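Local coordinates for endo-arabinase (Bacteroides thetaiotaomicron, PDB 5C0P), which probably hydrolyses O-glycosidic bonds during L-arabinan breakdown, as a magnesium-binding member of glycoside hydrolase family 43, at residues R25-F30 with A278-T283; Y41-N46 with G117-L122; Y180-A185 with G245-E250. All coordinates share one frame; numbering follows the deposited sequence.

In the fold
The three contacts lie around the five-bladed β-propeller characteristic of family 43. Contacts 1 and 2, with centres about 18 Å apart, touch directly: F30 O lies 3.4 Å from L42 CD1, and L26 CD2 packs 3.8 Å from F44 CG. Contact 3 is across the centre of the chain from contact 2, their centres about 30 Å apart. Contact 1 comes nearest the metal site, the R27 side chain being about 6 Å from that of H261, a magnesium ligand together with D84. H43 in contact 2 is about 8 Å from D84, side chain to side chain. Contacts 2 and 3 share a local design, Gly-cis-Pro-aromatic, leading into the outermost strand of a blade.

Contact 1: residues R25-F30 with A278-T283; sequences RLRDPF and APNSQT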
loop_
_atom_site.group_PDB
_atom_site.type_symbol
_atom_site.label_atom_id
_atom_site.label_comp_id
_atom_site.label_asym_id
_atom_site.label_seq_id
_atom_site.Cartn_x
_atom_site.Cartn_y
_atom_site.Cartn_z
ATOM N N ARG A 25 -8.762 -15.249 0.444
ATOM C CA ARG A 25 -8.712 -14.872 -0.962
ATOM C C ARG A 25 -8.927 -13.368 -1.057
ATOM O O ARG A 25 -10.039 -12.871 -0.886
ATOM C CB ARG A 25 -9.782 -15.629 -1.756
ATOM C CG ARG A 25 -9.549 -17.123 -1.814
ATOM C CD ARG A 25 -8.279 -17.452 -2.589
ATOM N NE ARG A 25 -8.038 -18.893 -2.655
ATOM C CZ ARG A 25 -7.390 -19.590 -1.725
ATOM N NH1 ARG A 25 -7.220 -20.897 -1.880
ATOM N NH2 ARG A 25 -6.908 -18.993 -0.636
ATOM N N LEU A 26 -7.842 -12.638 -1.309
ATOM C CA LEU A 26 -7.879 -11.186 -1.337
ATOM C C LEU A 26 -6.593 -10.680 -1.974
ATOM O O LEU A 26 -5.620 -11.428 -2.112
ATOM C CB LEU A 26 -8.060 -10.615 0.078
ATOM C CG LEU A 26 -7.179 -11.202 1.196
ATOM C CD1 LEU A 26 -5.832 -10.497 1.271
ATOM C CD2 LEU A 26 -7.890 -11.143 2.554
ATOM N N ARG A 27 -6.621 -9.424 -2.391
ATOM C CA ARG A 27 -5.476 -8.762 -2.996
ATOM C C ARG A 27 -4.910 -7.736 -2.033
ATOM O O ARG A 27 -5.592 -7.298 -1.103
ATOM C CB ARG A 27 -5.908 -8.036 -4.271
ATOM C CG ARG A 27 -6.406 -8.945 -5.379
ATOM C CD ARG A 27 -6.830 -8.133 -6.608
ATOM N NE ARG A 27 -5.709 -7.391 -7.184
ATOM C CZ ARG A 27 -4.839 -7.917 -8.036
ATOM N NH1 ARG A 27 -4.964 -9.185 -8.423
ATOM N NH2 ARG A 27 -3.846 -7.176 -8.510
ATOM N N ASP A 28 -3.659 -7.353 -2.274
ATOM C CA ASP A 28 -3.054 -6.185 -1.628
ATOM C C ASP A 28 -3.077 -6.213 -0.098
ATOM O O ASP A 28 -3.447 -5.214 0.523
ATOM C CB ASP A 28 -3.755 -4.913 -2.137
ATOM C CG ASP A 28 -3.922 -4.907 -3.662
ATOM O OD1 ASP A 28 -2.991 -5.321 -4.380
ATOM O OD2 ASP A 28 -4.995 -4.501 -4.154
ATOM N N PRO A 29 -2.675 -7.341 0.519
ATOM C CA PRO A 29 -2.866 -7.447 1.973
ATOM C C PRO A 29 -1.888 -6.620 2.802
ATOM O O PRO A 29 -0.668 -6.825 2.778
ATOM C CB PRO A 29 -2.647 -8.937 2.242
ATOM C CG PRO A 29 -1.661 -9.349 1.197
ATOM C CD PRO A 29 -2.024 -8.545 -0.035
ATOM N N PHE A 30 -2.453 -5.671 3.531
ATOM C CA PHE A 30 -1.695 -4.831 4.445
ATOM C C PHE A 30 -1.989 -5.310 5.862
ATOM O O PHE A 30 -3.147 -5.390 6.265
ATOM C CB PHE A 30 -2.140 -3.377 4.278
ATOM C CG PHE A 30 -1.346 -2.394 5.097
ATOM C CD1 PHE A 30 -1.577 -2.262 6.464
ATOM C CD2 PHE A 30 -0.380 -1.592 4.508
ATOM C CE1 PHE A 30 -0.856 -1.361 7.230
ATOM C CE2 PHE A 30 0.345 -0.677 5.268
ATOM C CZ PHE A 30 0.109 -0.564 6.630
ATOM N N ALA A 278 -0.355 -13.424 -3.886
ATOM C CA ALA A 278 0.082 -14.195 -5.044
ATOM C C ALA A 278 -0.932 -15.297 -5.283
ATOM O O ALA A 278 -1.627 -15.706 -4.358
ATOM C CB ALA A 278 1.461 -14.794 -4.796
ATOM N N PRO A 279 -1.069 -15.761 -6.535
ATOM C CA PRO A 279 -0.584 -15.145 -7.766
ATOM C C PRO A 279 -1.463 -13.923 -8.020
ATOM O O PRO A 279 -2.180 -13.490 -7.105
ATOM C CB PRO A 279 -0.846 -16.227 -8.818
ATOM C CG PRO A 279 -2.046 -16.933 -8.311
ATOM C CD PRO A 279 -1.913 -16.934 -6.806
ATOM N N ASN A 280 -1.432 -13.377 -9.230
ATOM C CA ASN A 280 -2.071 -12.085 -9.456
ATOM C C ASN A 280 -3.457 -12.175 -10.096
ATOM O O ASN A 280 -4.054 -11.163 -10.451
ATOM C CB ASN A 280 -1.154 -11.166 -10.266
ATOM C CG ASN A 280 -1.610 -9.719 -10.237
ATOM O OD1 ASN A 280 -1.974 -9.189 -9.178
ATOM N ND2 ASN A 280 -1.618 -9.074 -11.404
ATOM N N SER A 281 -3.966 -13.392 -10.240
ATOM C CA SER A 281 -5.304 -13.582 -10.788
ATOM C C SER A 281 -5.903 -14.886 -10.290
ATOM O O SER A 281 -5.173 -15.792 -9.879
ATOM C CB SER A 281 -5.266 -13.578 -12.322
ATOM O OG SER A 281 -4.431 -14.612 -12.810
ATOM N N GLN A 282 -7.235 -14.961 -10.331
ATOM C CA GLN A 282 -8.007 -16.174 -10.048
ATOM C C GLN A 282 -8.001 -16.614 -8.590
ATOM O O GLN A 282 -9.063 -16.826 -8.007
ATOM C CB GLN A 282 -7.588 -17.340 -10.952
ATOM C CG GLN A 282 -7.820 -17.084 -12.425
ATOM N N THR A 283 -6.814 -16.766 -8.011
ATOM C CA THR A 283 -6.699 -17.340 -6.674
ATOM C C THR A 283 -5.802 -16.532 -5.748
ATOM O O THR A 283 -5.146 -17.115 -4.874
ATOM C CB THR A 283 -6.124 -18.762 -6.730
ATOM O OG1 THR A 283 -4.874 -18.736 -7.431
ATOM C CG2 THR A 283 -7.088 -19.712 -7.443
#
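At the edge of the R27 guanidinium, N280 presents two oxygens, whereas the R25 guanidinium meets T283 O only obliquely. These loops belong to a five-bladed β-propeller: 25-30 runs into strand 30-34 of the first blade, and 278-283 connects strands 272-278 and 285-290 of the last. R27 grips N280 end-on. NH1 donates to N280 O at 3.0 Å, almost within the guanidinium plane but 52° above the carbonyl plane, while NH2 donates to N280 OD1 at 2.8 Å; a weak bond from NH1 to OD1 is added. The N280 amide, turned 54° from the guanidinium, stands beside its own carbonyl carbon because CG is anti to the backbone N (chi1 -166°), and this lets both oxygens face one arginine. H277 NE2 also bonds OD1, and E284 forms a salt bridge with R27 NH1. A leucine in place of R27 would probably leave E284 without its charged mate and the N280 amide less firmly fixed. A Tris molecule, probably from the crystallisation liquor, hydrogen-bonds R27 NE and D28 OD2 and may mark the pocket near the magnesium ligand H261. Farther out, R25 NH2 bonds S22 O, and R25 CD rests 3.9 Å from T283 O.

Contact 2: residues Y41-N46 with G117-L122; sequences YLHFNN and GPFTPL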
loop_
_atom_site.group_PDB
_atom_site.type_symbol
_atom_site.label_atom_id
_atom_site.label_comp_id
_atom_site.label_asym_id
_atom_site.label_seq_id
_atom_site.Cartn_x
_atom_site.Cartn_y
_atom_site.Cartn_z
ATOM N N TYR A 41 -4.469 -6.933 12.312
ATOM C CA TYR A 41 -5.699 -6.648 11.577
ATOM C C TYR A 41 -5.423 -6.620 10.088
ATOM O O TYR A 41 -4.457 -6.002 9.642
ATOM C CB TYR A 41 -6.318 -5.315 12.012
ATOM C CG TYR A 41 -6.702 -5.286 13.467
ATOM C CD1 TYR A 41 -5.743 -5.067 14.456
ATOM C CD2 TYR A 41 -8.018 -5.488 13.863
ATOM C CE1 TYR A 41 -6.090 -5.059 15.796
ATOM C CE2 TYR A 41 -8.377 -5.481 15.196
ATOM C CZ TYR A 41 -7.411 -5.264 16.160
ATOM O OH TYR A 41 -7.786 -5.262 17.482
ATOM N N LEU A 42 -6.307 -7.256 9.330
ATOM C CA LEU A 42 -6.226 -7.262 7.874
ATOM C C LEU A 42 -7.530 -6.706 7.319
ATOM O O LEU A 42 -8.568 -7.389 7.314
ATOM C CB LEU A 42 -5.971 -8.686 7.375
ATOM C CG LEU A 42 -5.903 -8.981 5.873
ATOM C CD1 LEU A 42 -5.027 -7.976 5.150
ATOM C CD2 LEU A 42 -5.369 -10.395 5.647
ATOM N N HIS A 43 -7.471 -5.444 6.893
ATOM C CA HIS A 43 -8.589 -4.784 6.234
ATOM C C HIS A 43 -8.454 -5.026 4.739
ATOM O O HIS A 43 -7.358 -4.914 4.194
ATOM C CB HIS A 43 -8.528 -3.283 6.505
ATOM C CG HIS A 43 -8.716 -2.920 7.944
ATOM N ND1 HIS A 43 -9.901 -2.410 8.424
ATOM C CD2 HIS A 43 -7.867 -2.963 8.993
ATOM C CE1 HIS A 43 -9.778 -2.164 9.718
ATOM N NE2 HIS A 43 -8.547 -2.494 10.090
ATOM N N PHE A 44 -9.558 -5.340 4.070
ATOM C CA PHE A 44 -9.475 -5.659 2.649
ATOM C C PHE A 44 -10.719 -5.236 1.879
ATOM O O PHE A 44 -11.798 -5.070 2.457
ATOM C CB PHE A 44 -9.151 -7.151 2.435
ATOM C CG PHE A 44 -10.196 -8.102 2.986
ATOM C CD1 PHE A 44 -10.176 -8.488 4.320
ATOM C CD2 PHE A 44 -11.172 -8.635 2.151
ATOM C CE1 PHE A 44 -11.130 -9.369 4.817
ATOM C CE2 PHE A 44 -12.128 -9.519 2.638
ATOM C CZ PHE A 44 -12.101 -9.890 3.973
ATOM N N ASN A 45 -10.549 -5.024 0.576
ATOM C CA ASN A 45 -11.662 -4.741 -0.315
ATOM C C ASN A 45 -12.570 -5.968 -0.419
ATOM O O ASN A 45 -12.142 -7.028 -0.886
ATOM C CB ASN A 45 -11.130 -4.357 -1.699
ATOM C CG ASN A 45 -12.237 -4.041 -2.692
ATOM O OD1 ASN A 45 -13.403 -3.916 -2.324
ATOM N ND2 ASN A 45 -11.871 -3.910 -3.964
ATOM N N ASN A 46 -13.811 -5.827 0.030
ATOM C CA ASN A 46 -14.773 -6.923 0.038
ATOM C C ASN A 46 -15.947 -6.573 -0.884
ATOM O O ASN A 46 -17.085 -6.989 -0.660
ATOM C CB ASN A 46 -15.217 -7.180 1.484
ATOM C CG ASN A 46 -16.057 -8.437 1.654
ATOM O OD1 ASN A 46 -17.064 -8.413 2.365
ATOM N ND2 ASN A 46 -15.649 -9.541 1.016
ATOM N N GLY A 117 -11.987 -0.137 12.995
ATOM C CA GLY A 117 -13.024 0.786 12.559
ATOM C C GLY A 117 -14.161 0.866 13.561
ATOM O O GLY A 117 -14.066 0.314 14.661
ATOM N N PRO A 118 -15.282 1.502 13.184
ATOM C CA PRO A 118 -15.613 2.028 11.854
ATOM C C PRO A 118 -14.857 3.308 11.541
ATOM O O PRO A 118 -14.587 4.116 12.439
ATOM C CB PRO A 118 -17.113 2.324 11.964
ATOM C CG PRO A 118 -17.327 2.613 13.420
ATOM C CD PRO A 118 -16.360 1.738 14.160
ATOM N N PHE A 119 -14.499 3.467 10.274
ATOM C CA PHE A 119 -13.800 4.660 9.802
ATOM C C PHE A 119 -14.781 5.680 9.235
ATOM O O PHE A 119 -15.782 5.316 8.618
ATOM C CB PHE A 119 -12.790 4.282 8.722
ATOM C CG PHE A 119 -11.636 3.483 9.233
ATOM C CD1 PHE A 119 -10.541 4.120 9.800
ATOM C CD2 PHE A 119 -11.650 2.097 9.158
ATOM C CE1 PHE A 119 -9.477 3.389 10.290
ATOM C CE2 PHE A 119 -10.582 1.356 9.642
ATOM C CZ PHE A 119 -9.499 2.009 10.208
ATOM N N THR A 120 -14.493 6.957 9.461
ATOM C CA THR A 120 -15.248 8.046 8.843
ATOM C C THR A 120 -14.257 8.930 8.088
ATOM O O THR A 120 -13.084 9.003 8.448
ATOM C CB THR A 120 -16.036 8.867 9.881
ATOM O OG1 THR A 120 -15.123 9.465 10.801
ATOM C CG2 THR A 120 -17.000 7.982 10.639
ATOM N N PRO A 121 -14.715 9.597 7.023
ATOM C CA PRO A 121 -13.781 10.398 6.222
ATOM C C PRO A 121 -13.100 11.494 7.040
ATOM O O PRO A 121 -13.769 12.254 7.748
ATOM C CB PRO A 121 -14.686 11.017 5.153
ATOM C CG PRO A 121 -15.845 10.083 5.055
ATOM C CD PRO A 121 -16.070 9.571 6.447
ATOM N N LEU A 122 -11.777 11.566 6.941
ATOM C CA LEU A 122 -11.033 12.612 7.633
ATOM C C LEU A 122 -11.377 13.948 6.993
ATOM O O LEU A 122 -11.697 14.920 7.687
ATOM C CB LEU A 122 -9.534 12.313 7.584
ATOM C CG LEU A 122 -8.643 13.307 8.318
ATOM C CD1 LEU A 122 -8.993 13.368 9.808
ATOM C CD2 LEU A 122 -7.174 12.945 8.085
#
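H43 and F119 form an aromatic pair between the first two blades of the β-propeller, one from strand 39-45 and the other from the run into the outermost strand, 120-121, of the next blade. Their side chains approach from opposite directions and meet in an offset edge-to-face stack: with CG anti to the carbonyl carbon (chi1 -68°), F119 turns its edge toward the imidazole face. Centroids lie 5.6 Å apart, planes 69° from each other. One corner of the phenyl does the touching: F119 CE2 lies 3.6 Å from H43 CE1 and 4.0 Å from H43 ND1.

Polar bonds fix the imidazole from outside the pair. ND1 bonds S67 OG and NE2 bonds P115 O, so both ring nitrogens are engaged and rotation about chi2 is restrained in this buried place. The backbone of F119 also bonds that of S67, joining the two blades a second time.

Apolar contacts complete the interface, with V85 touching both rings. G117, followed by a cis peptide to P118, has a positive phi of 78°, and a β-carbon there would come within 3.3 Å of F119 CD2. Its backbone nitrogen, G117 N, faces the imidazole edge 4.4 Å from H43 CE1.

Contact 3: residues Y180-A185 with G245-E250; sequences YLLFKA and GPWVQE
A single water joins the backbones of L182 and W247, donating to L182 O at 2.9 Å and accepting from W247 N at the same length. It spans the gap between neighbouring blades of the propeller, where strand 178-184 faces the turn into strand 248-249 and the two main chains are not directly paired.

Around this bridge the side chains interlock. Q249 NE2 hangs over one face of the F183 ring, 3.2 Å above its plane and close to the centre, so that all six ring carbons lie at similar distances from it. The amide is inclined 65° to the ring, an orientation in which an N-H could point into the π cloud. The bend of Q249 at chi2 (-67°) carries the amide back over the ring, and W221 NE1 holds its other end by bonding OE1. With CG between backbone N and carbonyl carbon (chi1 58°), the F183 ring turns its edge toward the face of the W247 pyrrole in an offset edge-to-face pair, centroids 5.9 Å apart, and F183 CD2 touches W247 CB at 4.0 Å.

L182 lies alongside the indole, pointing the same way; its CD1 is 3.8 Å from W247 NE1, whose bond goes to V243 O. G245 and the cis peptide to P246 lead up to W247, and a β-carbon on G245 would clash with W247 N.

L182 and F183 both pair with I163 of strand 162-168, and L182 has helix-like backbone angles, consistent with a classic β bulge. Between the two blades, M219 of strand 217-224 touches L182, F183 and W247, while A236 of strand 231-238 lies against W247 and Q249.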
loop_
_atom_site.group_PDB
_atom_site.type_symbol
_atom_site.label_atom_id
_atom_site.label_comp_id
_atom_site.label_asym_id
_atom_site.label_seq_id
_atom_site.Cartn_x
_atom_site.Cartn_y
_atom_site.Cartn_z
ATOM N N TYR A 180 6.247 15.366 -5.397
ATOM C CA TYR A 180 7.573 15.265 -5.983
ATOM C C TYR A 180 7.729 13.916 -6.681
ATOM O O TYR A 180 7.533 12.876 -6.073
ATOM C CB TYR A 180 8.653 15.465 -4.905
ATOM C CG TYR A 180 10.008 15.759 -5.492
ATOM C CD1 TYR A 180 10.839 14.729 -5.914
ATOM C CD2 TYR A 180 10.442 17.065 -5.659
ATOM C CE1 TYR A 180 12.070 14.994 -6.471
ATOM C CE2 TYR A 180 11.676 17.342 -6.219
ATOM C CZ TYR A 180 12.481 16.298 -6.624
ATOM O OH TYR A 180 13.705 16.569 -7.180
ATOM N N LEU A 181 8.054 13.941 -7.972
ATOM C CA LEU A 181 8.220 12.711 -8.744
ATOM C C LEU A 181 9.494 11.985 -8.338
ATOM O O LEU A 181 10.591 12.526 -8.464
ATOM C CB LEU A 181 8.240 13.020 -10.247
ATOM C CG LEU A 181 8.518 11.827 -11.173
ATOM C CD1 LEU A 181 7.381 10.844 -11.126
ATOM C CD2 LEU A 181 8.712 12.308 -12.598
ATOM N N LEU A 182 9.329 10.763 -7.845
ATOM C CA LEU A 182 10.456 9.944 -7.391
ATOM C C LEU A 182 11.128 9.196 -8.540
ATOM O O LEU A 182 12.354 9.225 -8.682
ATOM C CB LEU A 182 9.981 8.952 -6.328
ATOM C CG LEU A 182 9.361 9.608 -5.089
ATOM C CD1 LEU A 182 9.135 8.575 -4.005
ATOM C CD2 LEU A 182 10.225 10.733 -4.558
ATOM N N PHE A 183 10.315 8.529 -9.350
ATOM C CA PHE A 183 10.812 7.808 -10.521
ATOM C C PHE A 183 9.652 7.335 -11.361
ATOM O O PHE A 183 8.501 7.365 -10.913
ATOM C CB PHE A 183 11.709 6.615 -10.136
ATOM C CG PHE A 183 11.056 5.597 -9.236
ATOM C CD1 PHE A 183 10.268 4.574 -9.758
ATOM C CD2 PHE A 183 11.275 5.636 -7.871
ATOM C CE1 PHE A 183 9.691 3.626 -8.924
ATOM C CE2 PHE A 183 10.711 4.689 -7.030
ATOM C CZ PHE A 183 9.915 3.686 -7.557
ATOM N N LYS A 184 9.971 6.925 -12.583
ATOM C CA LYS A 184 9.021 6.269 -13.461
ATOM C C LYS A 184 9.360 4.787 -13.501
ATOM O O LYS A 184 10.517 4.410 -13.331
ATOM C CB LYS A 184 9.097 6.877 -14.856
ATOM C CG LYS A 184 8.832 8.374 -14.869
ATOM C CD LYS A 184 8.903 8.957 -16.268
ATOM C CE LYS A 184 8.385 10.393 -16.257
ATOM N NZ LYS A 184 8.452 11.021 -17.610
ATOM N N ALA A 185 8.356 3.954 -13.741
ATOM C CA ALA A 185 8.537 2.504 -13.674
ATOM C C ALA A 185 9.638 1.989 -14.604
ATOM O O ALA A 185 10.348 1.030 -14.266
ATOM C CB ALA A 185 7.222 1.782 -13.946
ATOM N N GLY A 245 14.913 10.838 -2.793
ATOM C CA GLY A 245 15.900 10.091 -3.560
ATOM C C GLY A 245 17.311 10.654 -3.456
ATOM O O GLY A 245 17.644 11.323 -2.476
ATOM N N PRO A 246 18.168 10.376 -4.455
ATOM C CA PRO A 246 17.833 9.573 -5.640
ATOM C C PRO A 246 17.592 8.102 -5.312
ATOM O O PRO A 246 18.244 7.503 -4.447
ATOM C CB PRO A 246 19.073 9.724 -6.522
ATOM C CG PRO A 246 20.192 9.979 -5.559
ATOM C CD PRO A 246 19.575 10.814 -4.460
ATOM N N TRP A 247 16.604 7.538 -5.994
ATOM C CA TRP A 247 16.262 6.141 -5.826
ATOM C C TRP A 247 16.999 5.288 -6.860
ATOM O O TRP A 247 16.957 5.565 -8.060
ATOM C CB TRP A 247 14.750 5.983 -5.957
ATOM C CG TRP A 247 14.021 6.588 -4.804
ATOM C CD1 TRP A 247 13.445 7.830 -4.746
ATOM C CD2 TRP A 247 13.812 5.986 -3.527
ATOM N NE1 TRP A 247 12.889 8.030 -3.502
ATOM C CE2 TRP A 247 13.098 6.908 -2.739
ATOM C CE3 TRP A 247 14.163 4.752 -2.972
ATOM C CZ2 TRP A 247 12.711 6.628 -1.425
ATOM C CZ3 TRP A 247 13.785 4.477 -1.664
ATOM C CH2 TRP A 247 13.067 5.408 -0.908
ATOM N N VAL A 248 17.696 4.264 -6.385
ATOM C CA VAL A 248 18.426 3.370 -7.273
ATOM C C VAL A 248 17.682 2.038 -7.318
ATOM O O VAL A 248 17.536 1.369 -6.288
ATOM C CB VAL A 248 19.879 3.160 -6.800
ATOM C CG1 VAL A 248 20.584 2.103 -7.651
ATOM C CG2 VAL A 248 20.656 4.486 -6.830
ATOM N N GLN A 249 17.185 1.679 -8.502
ATOM C CA GLN A 249 16.422 0.445 -8.686
ATOM C C GLN A 249 17.323 -0.783 -8.685
ATOM O O GLN A 249 18.353 -0.808 -9.361
ATOM C CB GLN A 249 15.655 0.482 -10.010
ATOM C CG GLN A 249 14.794 1.729 -10.200
ATOM C CD GLN A 249 13.633 1.786 -9.235
ATOM O OE1 GLN A 249 13.113 0.756 -8.797
ATOM N NE2 GLN A 249 13.209 3.004 -8.895
ATOM N N GLU A 250 16.927 -1.812 -7.943
ATOM C CA GLU A 250 17.621 -3.086 -8.014
ATOM C C GLU A 250 17.160 -3.806 -9.268
ATOM O O GLU A 250 15.993 -3.729 -9.634
ATOM C CB GLU A 250 17.335 -3.922 -6.772
ATOM C CG GLU A 250 18.139 -3.495 -5.570
ATOM C CD GLU A 250 19.625 -3.673 -5.789
ATOM O OE1 GLU A 250 20.060 -4.811 -6.072
ATOM O OE2 GLU A 250 20.365 -2.676 -5.688
HETATM O O HOH W 1 15.086 9.374 -7.707
#